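Local coordinates for dihydrodipicolinate reductase N-terminus domain-containing protein (Mycobacterium smegmatis, PDB 6IAQ), which is an NADP-binding amine dehydrogenase, of a family that carries out the asymmetric reductive amination of ketones, at residues T138-T143 and G298-Q303; A166-D171 and T179-G184; R227-S232 and S271-G276; I255-I258 and P264-E267; A197-T202 and I250-I255. One frame throughout, in Å; residues are numbered along the deposited sequence.

In the fold
Contacts 1, 2, 3 and 5 are buried, and contact 4, in the hairpin of strands 249-260 and 265-273, is only partly so. Contact 1 sits beside the nicotinamide end of NADP and packs an aromatic ring against aliphatic groups from a second helix start. Contact 2 lies about 15 Å from it, centre to centre, is also largely apolar, and joins the end of strand 158-169 to the end of helix 175-180. Contact 4 is true strand pairing, contact 3 a polar chain between strands 219-230 and 265-273, on either side of 249-260, and contact 5 a salt bridge from a loop to strand 249-260.

Contact 1 (T138-T143 and G298-Q303). With NAP (NADP nicotinamide-adenine-dinucleotide phosphate), chain F.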
# COMPACT_ATOMS: atom_id res chain seq x y z
N THR A 138 -3.23 10.02 -13.13
CA THR A 138 -2.84 9.84 -11.71
C THR A 138 -3.46 10.99 -10.90
O THR A 138 -4.45 11.59 -11.37
CB THR A 138 -1.33 9.69 -11.59
OG1 THR A 138 -0.95 9.55 -10.23
CG2 THR A 138 -0.59 10.86 -12.19
N GLY A 139 -2.90 11.25 -9.73
CA GLY A 139 -3.45 12.19 -8.73
C GLY A 139 -3.71 11.48 -7.42
O GLY A 139 -3.03 10.42 -7.12
N TYR A 140 -4.64 12.04 -6.64
CA TYR A 140 -4.92 11.59 -5.25
C TYR A 140 -5.25 10.09 -5.25
O TYR A 140 -4.73 9.32 -4.40
CB TYR A 140 -6.06 12.40 -4.64
CG TYR A 140 -6.46 11.86 -3.28
CD1 TYR A 140 -5.58 11.93 -2.21
CD2 TYR A 140 -7.65 11.17 -3.11
CE1 TYR A 140 -5.88 11.38 -0.99
CE2 TYR A 140 -7.99 10.65 -1.88
CZ TYR A 140 -7.10 10.73 -0.82
OH TYR A 140 -7.43 10.20 0.39
N GLN A 141 -6.08 9.66 -6.19
CA GLN A 141 -6.71 8.31 -6.21
C GLN A 141 -5.63 7.23 -6.31
O GLN A 141 -5.89 6.10 -5.82
CB GLN A 141 -7.71 8.12 -7.35
CG GLN A 141 -8.51 9.35 -7.75
CD GLN A 141 -7.85 10.01 -8.93
OE1 GLN A 141 -6.71 10.47 -8.81
NE2 GLN A 141 -8.48 9.91 -10.11
N ASP A 142 -4.50 7.52 -6.96
CA ASP A 142 -3.46 6.54 -7.37
C ASP A 142 -3.14 5.60 -6.17
O ASP A 142 -3.30 4.39 -6.30
CB ASP A 142 -2.25 7.30 -7.89
CG ASP A 142 -1.08 6.50 -8.41
OD1 ASP A 142 -0.89 5.34 -7.96
OD2 ASP A 142 -0.33 7.08 -9.25
N THR A 143 -2.70 6.17 -5.06
CA THR A 143 -2.41 5.43 -3.81
C THR A 143 -3.70 5.21 -3.01
O THR A 143 -4.01 4.05 -2.69
CB THR A 143 -1.35 6.14 -2.98
OG1 THR A 143 -0.17 6.24 -3.74
CG2 THR A 143 -1.06 5.40 -1.70
N GLY A 298 -6.78 9.29 8.63
CA GLY A 298 -7.04 10.49 9.44
C GLY A 298 -7.47 11.65 8.56
O GLY A 298 -8.25 11.40 7.64
N THR A 299 -7.03 12.87 8.84
CA THR A 299 -7.35 14.06 7.99
C THR A 299 -6.37 14.05 6.82
O THR A 299 -5.31 14.65 6.91
CB THR A 299 -7.38 15.36 8.79
OG1 THR A 299 -8.37 15.15 9.79
CG2 THR A 299 -7.79 16.54 7.95
N VAL A 300 -6.69 13.26 5.80
CA VAL A 300 -5.75 12.92 4.70
C VAL A 300 -5.48 14.17 3.88
O VAL A 300 -6.40 14.94 3.59
CB VAL A 300 -6.33 11.76 3.87
CG1 VAL A 300 -7.65 12.11 3.20
CG2 VAL A 300 -5.31 11.27 2.86
N PRO A 301 -4.20 14.47 3.57
CA PRO A 301 -3.85 15.66 2.78
C PRO A 301 -4.11 15.49 1.27
O PRO A 301 -3.16 15.30 0.52
CB PRO A 301 -2.36 15.85 3.08
CG PRO A 301 -1.88 14.44 3.34
CD PRO A 301 -3.01 13.77 4.09
N THR A 302 -5.38 15.53 0.87
CA THR A 302 -5.81 15.26 -0.52
C THR A 302 -5.10 16.22 -1.48
O THR A 302 -4.56 15.78 -2.47
CB THR A 302 -7.33 15.36 -0.65
OG1 THR A 302 -7.92 14.59 0.40
CG2 THR A 302 -7.86 14.92 -2.00
N GLN A 303 -5.13 17.51 -1.21
CA GLN A 303 -4.56 18.54 -2.09
C GLN A 303 -3.06 18.27 -2.30
O GLN A 303 -2.61 18.24 -3.44
CB GLN A 303 -4.78 19.93 -1.48
CG GLN A 303 -4.38 21.06 -2.43
CD GLN A 303 -4.09 22.34 -1.68
OE1 GLN A 303 -3.09 22.44 -0.98
NE2 GLN A 303 -4.97 23.31 -1.83
PA NAP F . -8.14 25.12 -11.98
O1A NAP F . -7.47 25.89 -10.95
O2A NAP F . -9.51 25.53 -12.61
O5B NAP F . -7.06 24.93 -13.18
C5B NAP F . -7.42 24.49 -14.50
C4B NAP F . -6.43 25.10 -15.49
O4B NAP F . -6.69 24.65 -16.82
C3B NAP F . -6.44 26.65 -15.55
O3B NAP F . -5.05 27.02 -15.40
C2B NAP F . -6.91 27.02 -16.95
O2B NAP F . -6.19 28.14 -17.53
C1B NAP F . -6.44 25.80 -17.68
N9A NAP F . -7.08 25.48 -18.95
C8A NAP F . -8.38 25.24 -19.22
N7A NAP F . -8.49 24.90 -20.51
C5A NAP F . -7.24 24.85 -21.03
C6A NAP F . -6.59 24.52 -22.33
N6A NAP F . -7.32 24.17 -23.38
N1A NAP F . -5.27 24.61 -22.43
C2A NAP F . -4.47 24.95 -21.40
N3A NAP F . -4.96 25.26 -20.17
C4A NAP F . -6.31 25.24 -20.00
O3 NAP F . -8.41 23.57 -11.50
PN NAP F . -7.36 22.65 -10.61
O1N NAP F . -7.73 22.60 -9.16
O2N NAP F . -5.95 22.98 -10.94
O5D NAP F . -7.85 21.31 -11.32
C5D NAP F . -7.59 20.93 -12.68
C4D NAP F . -8.14 19.59 -13.06
O4D NAP F . -7.43 18.58 -12.28
C3D NAP F . -9.62 19.50 -12.81
O3D NAP F . -10.31 18.84 -13.85
C2D NAP F . -9.68 18.68 -11.51
O2D NAP F . -10.95 18.02 -11.42
C1D NAP F . -8.43 17.77 -11.67
N1N NAP F . -7.94 17.28 -10.37
C2N NAP F . -7.74 15.98 -10.24
C3N NAP F . -7.33 15.48 -9.01
C7N NAP F . -7.04 14.01 -8.82
O7N NAP F . -6.84 13.64 -7.67
N7N NAP F . -6.95 13.17 -9.87
C4N NAP F . -7.14 16.36 -7.94
C5N NAP F . -7.35 17.72 -8.11
C6N NAP F . -7.75 18.14 -9.35
P2B NAP F . -6.24 29.61 -16.91
O1X NAP F . -5.53 29.59 -15.59
O2X NAP F . -5.36 30.44 -17.83
O3X NAP F . -7.76 29.83 -16.95
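Tyr140 faces two ways: its ring packs on residues 298-303, while its backbone nitrogen grips the cofactor. One face of the ring is covered by the methyl of Thr302, with CG2 lying 3.8 Å from the ring centroid and 18° off the normal, a CH-pi contact displaced toward the rim. Val300 meets the phenol end from the opposite direction; its CG1 comes to 3.4 Å from Tyr140 OH, and CG2 lies at the ring edge. No hydrogen bond crosses between the segments. With CG anti to the backbone nitrogen (chi1 174°), the ring is turned from the cofactor-binding backbone toward Thr302 and Val300. Threonine suits its place because it has two different branches: the methyl meets the ring while OG1 is hydrogen-bonded to Asp281.

On the cofactor side, Tyr140 N donates to the carboxamide oxygen O7N of NADP at 2.9 Å, and the carboxamide nitrogen N7N donates to Gln141 OE1, also at 2.9 Å. These two bonds fix the rotation of the nicotinamide amide. Gly139, with a positive phi and no side chain, lets N7N lie close to the chain. Thr138 OG1 bonds to Asp142 OD2 over 2.7 Å, and Arg313 salt-bridges the same oxygen. The contact thus joins the N-terminal ends of helices 141-153 and 302-312, with Phe144 and Trp145 of the former also against the Tyr140 ring.

Contact 2 (A166-D171 and T179-G184); sequences ASWNVD and TAQQVG
Trp168 and Gln181 form the tighter half of this contact, approaching from opposite directions. The outer corner of the indole, CH2, lies 3.6 Å from Gln181 CD and 3.7 Å from Gln181 CG, with the ring and amide planes 57° apart, an oblique meeting. The glutamine chain is bent at chi2 (-56°), which brings its amide carbon to the indole, while its nitrogen NE2 is satisfied by the carbonyl of Gly272. A long side chain with an apolar stem and a polar end thus suits a place between a ring and a strand backbone.

The second half is looser. Two branched, purely apolar side chains slide past each other, Val170 CG1 lying 4.0 Å from Val183 CG2, and Gln181 contributes its aliphatic CG, 4.1 Å from Val170 CG2. On this side partly exposed Asp171 turns its carboxylate to Ser237 and the backbone of Glu238 and Ala239. The chain turns in both segments: Asn169 OD1 accepts from Asp171 N in an Asx turn, and a Schellman motif with Gln182 at positive phi ends the helix.

The contact lies where strand 158-169 ends and helix 175-180 stops, beside strand 265-273, with Trp145 of helix 141-153 also touching Trp168.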
# COMPACT_ATOMS: atom_id res chain seq x y z
N ALA A 166 -15.06 8.57 1.20
CA ALA A 166 -14.09 9.66 0.96
C ALA A 166 -14.81 11.00 0.96
O ALA A 166 -15.98 11.10 0.50
CB ALA A 166 -13.34 9.40 -0.33
N SER A 167 -14.11 12.00 1.47
CA SER A 167 -14.55 13.41 1.50
C SER A 167 -13.37 14.27 1.04
O SER A 167 -12.29 14.11 1.57
CB SER A 167 -15.04 13.78 2.89
OG SER A 167 -15.51 15.12 2.92
N TRP A 168 -13.62 15.18 0.10
CA TRP A 168 -12.66 16.26 -0.22
C TRP A 168 -13.39 17.60 -0.34
O TRP A 168 -14.61 17.62 -0.52
CB TRP A 168 -11.81 15.91 -1.45
CG TRP A 168 -12.58 15.46 -2.65
CD1 TRP A 168 -12.81 14.18 -3.02
CD2 TRP A 168 -13.18 16.30 -3.66
NE1 TRP A 168 -13.51 14.15 -4.21
CE2 TRP A 168 -13.76 15.44 -4.61
CE3 TRP A 168 -13.26 17.68 -3.87
CZ2 TRP A 168 -14.40 15.91 -5.75
CZ3 TRP A 168 -13.91 18.16 -4.98
CH2 TRP A 168 -14.46 17.28 -5.91
N ASN A 169 -12.61 18.66 -0.17
CA ASN A 169 -13.05 20.07 -0.09
C ASN A 169 -12.85 20.75 -1.46
O ASN A 169 -11.71 20.95 -1.86
CB ASN A 169 -12.27 20.79 1.00
CG ASN A 169 -12.76 22.19 1.26
OD1 ASN A 169 -13.75 22.63 0.69
ND2 ASN A 169 -12.08 22.89 2.15
N VAL A 170 -13.95 21.14 -2.11
CA VAL A 170 -13.93 22.02 -3.31
C VAL A 170 -12.92 23.16 -3.14
O VAL A 170 -12.21 23.48 -4.08
CB VAL A 170 -15.35 22.56 -3.60
CG1 VAL A 170 -15.32 23.78 -4.50
CG2 VAL A 170 -16.19 21.47 -4.20
N ASP A 171 -12.87 23.80 -1.97
CA ASP A 171 -12.08 25.04 -1.78
C ASP A 171 -10.58 24.73 -1.68
O ASP A 171 -9.81 25.67 -1.58
CB ASP A 171 -12.60 25.85 -0.59
CG ASP A 171 -13.72 26.80 -1.02
OD1 ASP A 171 -14.15 26.73 -2.19
OD2 ASP A 171 -14.17 27.59 -0.17
N THR A 179 -16.86 24.41 -10.39
CA THR A 179 -17.96 24.54 -11.37
C THR A 179 -18.51 23.16 -11.72
O THR A 179 -19.72 23.01 -11.80
CB THR A 179 -17.51 25.31 -12.61
OG1 THR A 179 -17.06 26.58 -12.14
CG2 THR A 179 -18.60 25.47 -13.64
N ALA A 180 -17.66 22.16 -11.92
CA ALA A 180 -18.12 20.80 -12.26
C ALA A 180 -18.86 20.14 -11.08
O ALA A 180 -19.64 19.22 -11.30
CB ALA A 180 -16.96 19.97 -12.73
N GLN A 181 -18.60 20.59 -9.86
CA GLN A 181 -19.27 20.10 -8.62
C GLN A 181 -20.58 20.86 -8.40
O GLN A 181 -21.24 20.58 -7.40
CB GLN A 181 -18.33 20.22 -7.42
CG GLN A 181 -17.17 19.25 -7.45
CD GLN A 181 -17.60 17.81 -7.57
OE1 GLN A 181 -17.36 17.16 -8.58
NE2 GLN A 181 -18.26 17.31 -6.53
N GLN A 182 -20.96 21.76 -9.32
CA GLN A 182 -22.28 22.45 -9.33
C GLN A 182 -22.40 23.40 -8.15
O GLN A 182 -23.53 23.71 -7.76
CB GLN A 182 -23.42 21.43 -9.31
CG GLN A 182 -23.30 20.35 -10.39
CD GLN A 182 -23.19 20.92 -11.78
OE1 GLN A 182 -24.06 21.68 -12.22
NE2 GLN A 182 -22.13 20.56 -12.48
N VAL A 183 -21.28 23.91 -7.65
CA VAL A 183 -21.22 24.83 -6.49
C VAL A 183 -21.93 26.13 -6.87
O VAL A 183 -21.59 26.73 -7.92
CB VAL A 183 -19.78 25.07 -6.05
CG1 VAL A 183 -19.68 26.14 -4.99
CG2 VAL A 183 -19.16 23.77 -5.58
N GLY A 184 -22.89 26.53 -6.04
CA GLY A 184 -23.62 27.81 -6.17
C GLY A 184 -24.87 27.67 -7.03
O GLY A 184 -25.57 28.65 -7.17

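Contact 3 (R227-S232 and S271-G276)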
# COMPACT_ATOMS: atom_id res chain seq x y z
N ARG A 227 -26.47 12.56 -5.02
CA ARG A 227 -27.35 13.56 -4.38
C ARG A 227 -26.53 14.83 -4.18
O ARG A 227 -25.31 14.79 -4.00
CB ARG A 227 -27.91 13.00 -3.07
CG ARG A 227 -26.86 12.72 -2.01
CD ARG A 227 -27.44 12.82 -0.62
NE ARG A 227 -26.44 12.89 0.44
CZ ARG A 227 -25.79 11.84 0.95
NH1 ARG A 227 -25.96 10.62 0.46
NH2 ARG A 227 -24.93 12.03 1.94
N PRO A 228 -27.18 16.01 -4.22
CA PRO A 228 -26.48 17.26 -4.00
C PRO A 228 -26.12 17.38 -2.52
O PRO A 228 -26.82 16.81 -1.68
CB PRO A 228 -27.51 18.31 -4.41
CG PRO A 228 -28.85 17.63 -4.09
CD PRO A 228 -28.62 16.20 -4.50
N ASP A 229 -25.02 18.07 -2.25
CA ASP A 229 -24.66 18.53 -0.89
C ASP A 229 -25.19 19.96 -0.78
O ASP A 229 -24.97 20.75 -1.73
CB ASP A 229 -23.16 18.39 -0.62
CG ASP A 229 -22.64 16.97 -0.75
OD1 ASP A 229 -23.39 16.04 -0.49
OD2 ASP A 229 -21.47 16.81 -1.14
N ILE A 230 -25.87 20.26 0.32
CA ILE A 230 -26.64 21.53 0.50
C ILE A 230 -25.98 22.34 1.61
O ILE A 230 -25.67 21.75 2.65
CB ILE A 230 -28.09 21.16 0.85
CG1 ILE A 230 -28.70 20.20 -0.18
CG2 ILE A 230 -28.93 22.42 1.00
CD1 ILE A 230 -28.67 20.73 -1.60
N ALA A 231 -25.83 23.64 1.43
CA ALA A 231 -25.45 24.59 2.49
C ALA A 231 -26.53 24.61 3.59
O ALA A 231 -27.69 24.92 3.28
CB ALA A 231 -25.24 25.96 1.91
N SER A 232 -26.15 24.30 4.83
CA SER A 232 -27.05 24.30 6.01
C SER A 232 -27.17 25.71 6.58
O SER A 232 -28.10 25.96 7.37
CB SER A 232 -26.54 23.30 7.01
OG SER A 232 -25.31 23.78 7.59
N SER A 271 -17.83 12.30 -1.47
CA SER A 271 -18.38 13.66 -1.43
C SER A 271 -17.27 14.66 -1.77
O SER A 271 -16.17 14.61 -1.15
CB SER A 271 -19.00 13.97 -0.11
OG SER A 271 -19.37 15.34 -0.05
N GLY A 272 -17.58 15.54 -2.71
CA GLY A 272 -16.76 16.70 -3.07
C GLY A 272 -17.59 17.94 -2.89
O GLY A 272 -18.56 18.13 -3.69
N ARG A 273 -17.28 18.75 -1.87
CA ARG A 273 -18.14 19.89 -1.50
C ARG A 273 -17.31 20.99 -0.83
O ARG A 273 -16.21 20.73 -0.33
CB ARG A 273 -19.28 19.43 -0.59
CG ARG A 273 -18.83 18.97 0.80
CD ARG A 273 -19.93 18.30 1.66
NE ARG A 273 -19.32 18.15 2.98
CZ ARG A 273 -18.48 17.17 3.32
NH1 ARG A 273 -18.22 16.18 2.47
NH2 ARG A 273 -17.89 17.20 4.50
N VAL A 274 -17.89 22.19 -0.78
CA VAL A 274 -17.32 23.30 0.00
C VAL A 274 -17.45 22.94 1.48
O VAL A 274 -18.56 22.57 1.90
CB VAL A 274 -17.99 24.64 -0.33
CG1 VAL A 274 -17.39 25.76 0.48
CG2 VAL A 274 -17.90 24.96 -1.82
N TYR A 275 -16.35 23.01 2.23
CA TYR A 275 -16.35 22.74 3.69
C TYR A 275 -16.68 24.02 4.46
O TYR A 275 -16.24 25.14 4.08
CB TYR A 275 -14.99 22.25 4.16
CG TYR A 275 -14.66 20.81 3.83
CD1 TYR A 275 -15.44 20.03 2.98
CD2 TYR A 275 -13.50 20.26 4.35
CE1 TYR A 275 -15.09 18.72 2.69
CE2 TYR A 275 -13.14 18.96 4.06
CZ TYR A 275 -13.93 18.19 3.23
OH TYR A 275 -13.53 16.91 2.95
N GLY A 276 -17.40 23.84 5.55
CA GLY A 276 -17.49 24.86 6.61
C GLY A 276 -16.38 24.64 7.62
O GLY A 276 -15.63 23.66 7.53
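Ser271 OG is gripped twice: it donates to Asp229 OD2 at 2.8 Å and accepts from Arg273 NH1 at 2.9 Å. Ser271 OG lies almost in the plane of the Arg273 guanidinium, with an N-H...O angle of 155°, but meets OD2 from above the carboxylate plane. A small hydroxyl suits this place because it can donate to an acid and accept from a base at once. Asp229 and Arg273 do not bond. They cross at about a right angle, and Asp229 OD2 rests on the aliphatic stem of Arg273, 3.5 Å from both CB and CD. Beyond Ser271, the guanidinium has a salt bridge from NH2 to Glu279 and a bond from NH1 to Ser167, with Tyr275 CE1 over one face. Asp229 OD1 binds Thr253 OG1, so both carboxylate oxygens of this buried acid are engaged.

Strands 219-230, 249-260 and 265-273 lie antiparallel in that order, so the first and third run roughly alike (42° between the short segments), and Asp229 reaches Ser271 over the middle strand of this mixed sheet.

Contact 4 (I255-I258 and P264-E267); sequences IDRI and PVFE
Ile258 and Phe266 form an antiparallel hydrogen-bonded pair, joined by Ile258 N to Phe266 O at 2.8 Å and Phe266 N to Ile258 O at 2.9 Å. The next pair along, Arg257 with Glu267, is non-hydrogen-bonded, and its CA atoms are 4.4 Å apart. Its side chains supply the link instead. Arg257 NE donates to Glu267 OE1 over 3.2 Å, a salt bridge in which the oxygen lies near the guanidinium plane and is met almost along its C-O axis, the two planes being 58° apart. A twist at chi3 (-137°) turns the guanidinium so that Val265 CG1 sits over the centre of one face, 3.6 Å from CZ. Ile255 CD1 touches the other oxygen, Glu267 OE2, at 3.6 Å.

This is a beta hairpin, strand 249-260 returning as strand 265-273. Long Arg257 and Glu267 suit its partly exposed face, where their ends can meet; Ile258 and Phe266 suit the side under helix 203-215, where Leu208 touches Ile258 and Val212 touches Phe266. Buried Asp256 is satisfied by Thr202 and Thr224. Across the sheet, Arg257 NH1 has a second partner in Glu259, and Arg163 of strand 158-169 packs on Glu267.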
# COMPACT_ATOMS: atom_id res chain seq x y z
N ILE A 255 -22.38 7.53 -4.91
CA ILE A 255 -22.16 6.14 -4.45
C ILE A 255 -22.17 5.24 -5.68
O ILE A 255 -23.10 5.36 -6.48
CB ILE A 255 -23.16 5.71 -3.35
CG1 ILE A 255 -22.87 4.30 -2.86
CG2 ILE A 255 -24.58 5.86 -3.83
CD1 ILE A 255 -23.36 4.05 -1.44
N ASP A 256 -21.11 4.49 -5.87
CA ASP A 256 -20.89 3.57 -6.99
C ASP A 256 -20.72 2.17 -6.42
O ASP A 256 -20.12 2.03 -5.34
CB ASP A 256 -19.68 3.99 -7.84
CG ASP A 256 -20.00 5.24 -8.62
OD1 ASP A 256 -20.81 5.13 -9.58
OD2 ASP A 256 -19.52 6.32 -8.22
N ARG A 257 -21.23 1.18 -7.14
CA ARG A 257 -21.23 -0.23 -6.71
C ARG A 257 -21.02 -1.12 -7.92
O ARG A 257 -21.72 -0.94 -8.94
CB ARG A 257 -22.56 -0.55 -6.04
CG ARG A 257 -22.71 -1.99 -5.57
CD ARG A 257 -24.12 -2.13 -5.03
NE ARG A 257 -24.15 -2.87 -3.79
CZ ARG A 257 -24.31 -4.19 -3.70
NH1 ARG A 257 -24.47 -4.93 -4.79
NH2 ARG A 257 -24.31 -4.77 -2.52
N ILE A 258 -20.08 -2.05 -7.80
CA ILE A 258 -19.84 -3.10 -8.82
C ILE A 258 -19.89 -4.45 -8.12
O ILE A 258 -19.07 -4.69 -7.21
CB ILE A 258 -18.51 -2.86 -9.55
CG1 ILE A 258 -18.50 -1.48 -10.23
CG2 ILE A 258 -18.26 -4.01 -10.52
CD1 ILE A 258 -17.27 -1.24 -11.08
N PRO A 264 -16.96 -11.09 -4.78
CA PRO A 264 -16.66 -9.77 -4.20
C PRO A 264 -17.52 -8.65 -4.79
O PRO A 264 -17.74 -8.60 -6.00
CB PRO A 264 -15.17 -9.57 -4.52
CG PRO A 264 -14.63 -10.97 -4.61
CD PRO A 264 -15.75 -11.78 -5.23
N VAL A 265 -17.99 -7.79 -3.90
CA VAL A 265 -18.74 -6.55 -4.23
C VAL A 265 -17.87 -5.37 -3.82
O VAL A 265 -17.28 -5.40 -2.71
CB VAL A 265 -20.09 -6.53 -3.49
CG1 VAL A 265 -20.82 -5.22 -3.69
CG2 VAL A 265 -20.95 -7.74 -3.89
N PHE A 266 -17.82 -4.35 -4.67
CA PHE A 266 -17.08 -3.10 -4.42
C PHE A 266 -18.07 -1.95 -4.33
O PHE A 266 -18.97 -1.86 -5.20
CB PHE A 266 -16.08 -2.85 -5.55
CG PHE A 266 -15.05 -3.93 -5.69
CD1 PHE A 266 -15.35 -5.11 -6.34
CD2 PHE A 266 -13.79 -3.76 -5.14
CE1 PHE A 266 -14.40 -6.11 -6.45
CE2 PHE A 266 -12.84 -4.76 -5.27
CZ PHE A 266 -13.14 -5.92 -5.94
N GLU A 267 -17.89 -1.09 -3.33
CA GLU A 267 -18.77 0.08 -3.12
C GLU A 267 -17.93 1.26 -2.67
O GLU A 267 -17.05 1.09 -1.80
CB GLU A 267 -19.89 -0.26 -2.13
CG GLU A 267 -20.98 0.78 -2.11
CD GLU A 267 -22.28 0.37 -1.43
OE1 GLU A 267 -23.09 -0.35 -2.05
OE2 GLU A 267 -22.46 0.75 -0.28

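Contact 5 (A197-T202 and I250-I255)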
# COMPACT_ATOMS: atom_id res chain seq x y z
N ALA A 197 -28.65 13.41 -20.04
CA ALA A 197 -28.34 12.21 -20.84
C ALA A 197 -26.83 11.98 -20.92
O ALA A 197 -26.42 10.84 -21.10
CB ALA A 197 -28.96 12.38 -22.21
N GLN A 198 -26.05 13.06 -20.88
CA GLN A 198 -24.58 13.01 -21.10
C GLN A 198 -23.84 13.45 -19.83
O GLN A 198 -22.70 13.94 -19.96
CB GLN A 198 -24.19 13.87 -22.30
CG GLN A 198 -24.71 13.24 -23.57
CD GLN A 198 -24.21 13.87 -24.83
OE1 GLN A 198 -23.38 14.78 -24.84
NE2 GLN A 198 -24.76 13.37 -25.93
N ARG A 199 -24.43 13.25 -18.65
CA ARG A 199 -23.71 13.49 -17.37
C ARG A 199 -22.44 12.65 -17.37
O ARG A 199 -22.48 11.47 -17.72
CB ARG A 199 -24.57 13.17 -16.14
CG ARG A 199 -24.01 13.77 -14.86
CD ARG A 199 -23.81 12.72 -13.80
NE ARG A 199 -22.96 13.15 -12.69
CZ ARG A 199 -23.01 12.60 -11.47
NH1 ARG A 199 -23.87 11.63 -11.23
NH2 ARG A 199 -22.21 13.02 -10.50
N PRO A 200 -21.26 13.22 -17.06
CA PRO A 200 -20.02 12.45 -17.09
C PRO A 200 -20.01 11.30 -16.10
O PRO A 200 -20.77 11.32 -15.12
CB PRO A 200 -18.88 13.44 -16.78
CG PRO A 200 -19.54 14.73 -16.40
CD PRO A 200 -21.03 14.63 -16.74
N PRO A 201 -19.13 10.30 -16.30
CA PRO A 201 -18.97 9.21 -15.34
C PRO A 201 -18.46 9.79 -14.00
O PRO A 201 -17.80 10.82 -13.96
CB PRO A 201 -17.94 8.27 -15.99
CG PRO A 201 -17.12 9.17 -16.91
CD PRO A 201 -18.11 10.24 -17.38
N THR A 202 -18.85 9.16 -12.91
CA THR A 202 -18.40 9.53 -11.54
C THR A 202 -16.92 9.16 -11.40
O THR A 202 -16.47 8.16 -11.97
CB THR A 202 -19.29 8.88 -10.47
OG1 THR A 202 -19.16 7.46 -10.63
CG2 THR A 202 -20.73 9.34 -10.59
N ILE A 250 -23.63 22.97 -2.77
CA ILE A 250 -22.20 23.24 -2.44
C ILE A 250 -21.31 22.08 -2.92
O ILE A 250 -20.13 22.08 -2.56
CB ILE A 250 -22.01 23.52 -0.94
CG1 ILE A 250 -22.41 22.31 -0.09
CG2 ILE A 250 -22.73 24.79 -0.55
CD1 ILE A 250 -22.05 22.46 1.39
N GLY A 251 -21.87 21.14 -3.68
CA GLY A 251 -21.14 19.98 -4.18
C GLY A 251 -22.06 18.82 -4.32
O GLY A 251 -23.28 19.03 -4.36
N PHE A 252 -21.51 17.62 -4.35
CA PHE A 252 -22.37 16.42 -4.41
C PHE A 252 -21.62 15.21 -3.87
O PHE A 252 -20.37 15.20 -3.80
CB PHE A 252 -22.92 16.17 -5.83
CG PHE A 252 -21.91 15.92 -6.92
CD1 PHE A 252 -21.30 14.68 -7.08
CD2 PHE A 252 -21.65 16.89 -7.87
CE1 PHE A 252 -20.39 14.45 -8.10
CE2 PHE A 252 -20.73 16.66 -8.88
CZ PHE A 252 -20.12 15.44 -9.00
N THR A 253 -22.43 14.20 -3.57
CA THR A 253 -22.00 12.88 -3.07
C THR A 253 -22.46 11.82 -4.07
O THR A 253 -23.65 11.80 -4.38
CB THR A 253 -22.52 12.65 -1.64
OG1 THR A 253 -22.02 13.70 -0.81
CG2 THR A 253 -22.15 11.26 -1.15
N ASP A 254 -21.54 11.01 -4.55
CA ASP A 254 -21.80 9.84 -5.40
C ASP A 254 -21.67 8.58 -4.55
O ASP A 254 -20.82 8.57 -3.67
CB ASP A 254 -20.81 9.70 -6.57
CG ASP A 254 -20.73 10.86 -7.53
OD1 ASP A 254 -21.79 11.39 -7.91
OD2 ASP A 254 -19.57 11.24 -7.88
N ILE A 255 -22.38 7.53 -4.91
CA ILE A 255 -22.16 6.14 -4.45
C ILE A 255 -22.17 5.24 -5.68
O ILE A 255 -23.10 5.36 -6.48
CB ILE A 255 -23.16 5.71 -3.35
CG1 ILE A 255 -22.87 4.30 -2.86
CG2 ILE A 255 -24.58 5.86 -3.83
CD1 ILE A 255 -23.36 4.05 -1.44
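Arg199 and Asp254 supply the charged part of this contact. Arg199 NH2 donates to OD1 of Asp254 at 3.1 Å, with an N-H...O angle of 161°; the oxygen is met on its syn side and lies close to the guanidinium plane. The arginine reaches in from the loop by a bend at chi2 (-125°). Thr226 OG1 ties the pair together further, being hydrogen-bonded to both Arg199 NH1 and Asp254 OD1, so the buried carboxylate oxygen has two partners.

Aromatic contact is slighter. Arg199 NH2 comes to 3.3 Å from Phe252 CE1 with the guanidinium and ring planes 82° apart, but CZ is 5.1 Å from the ring centroid, so any cation-pi attraction is weak.

Van der Waals packing comes from Thr202, whose methyl CG2 rests against the carboxylate group of Asp254, 3.4 Å from its CG. Its hydroxyl serves other partners: OG1 is hydrogen-bonded to Asp256 OD2 and accepts from Arg205 N. Threonine suits the spot, since one branch packs on the acid while the other caps a helix.

The Arg199-Asp254 salt bridge joins the loop to strand 249-260, and the loop ends in a helix N-cap, made by Thr202 at the start of helix 203-215.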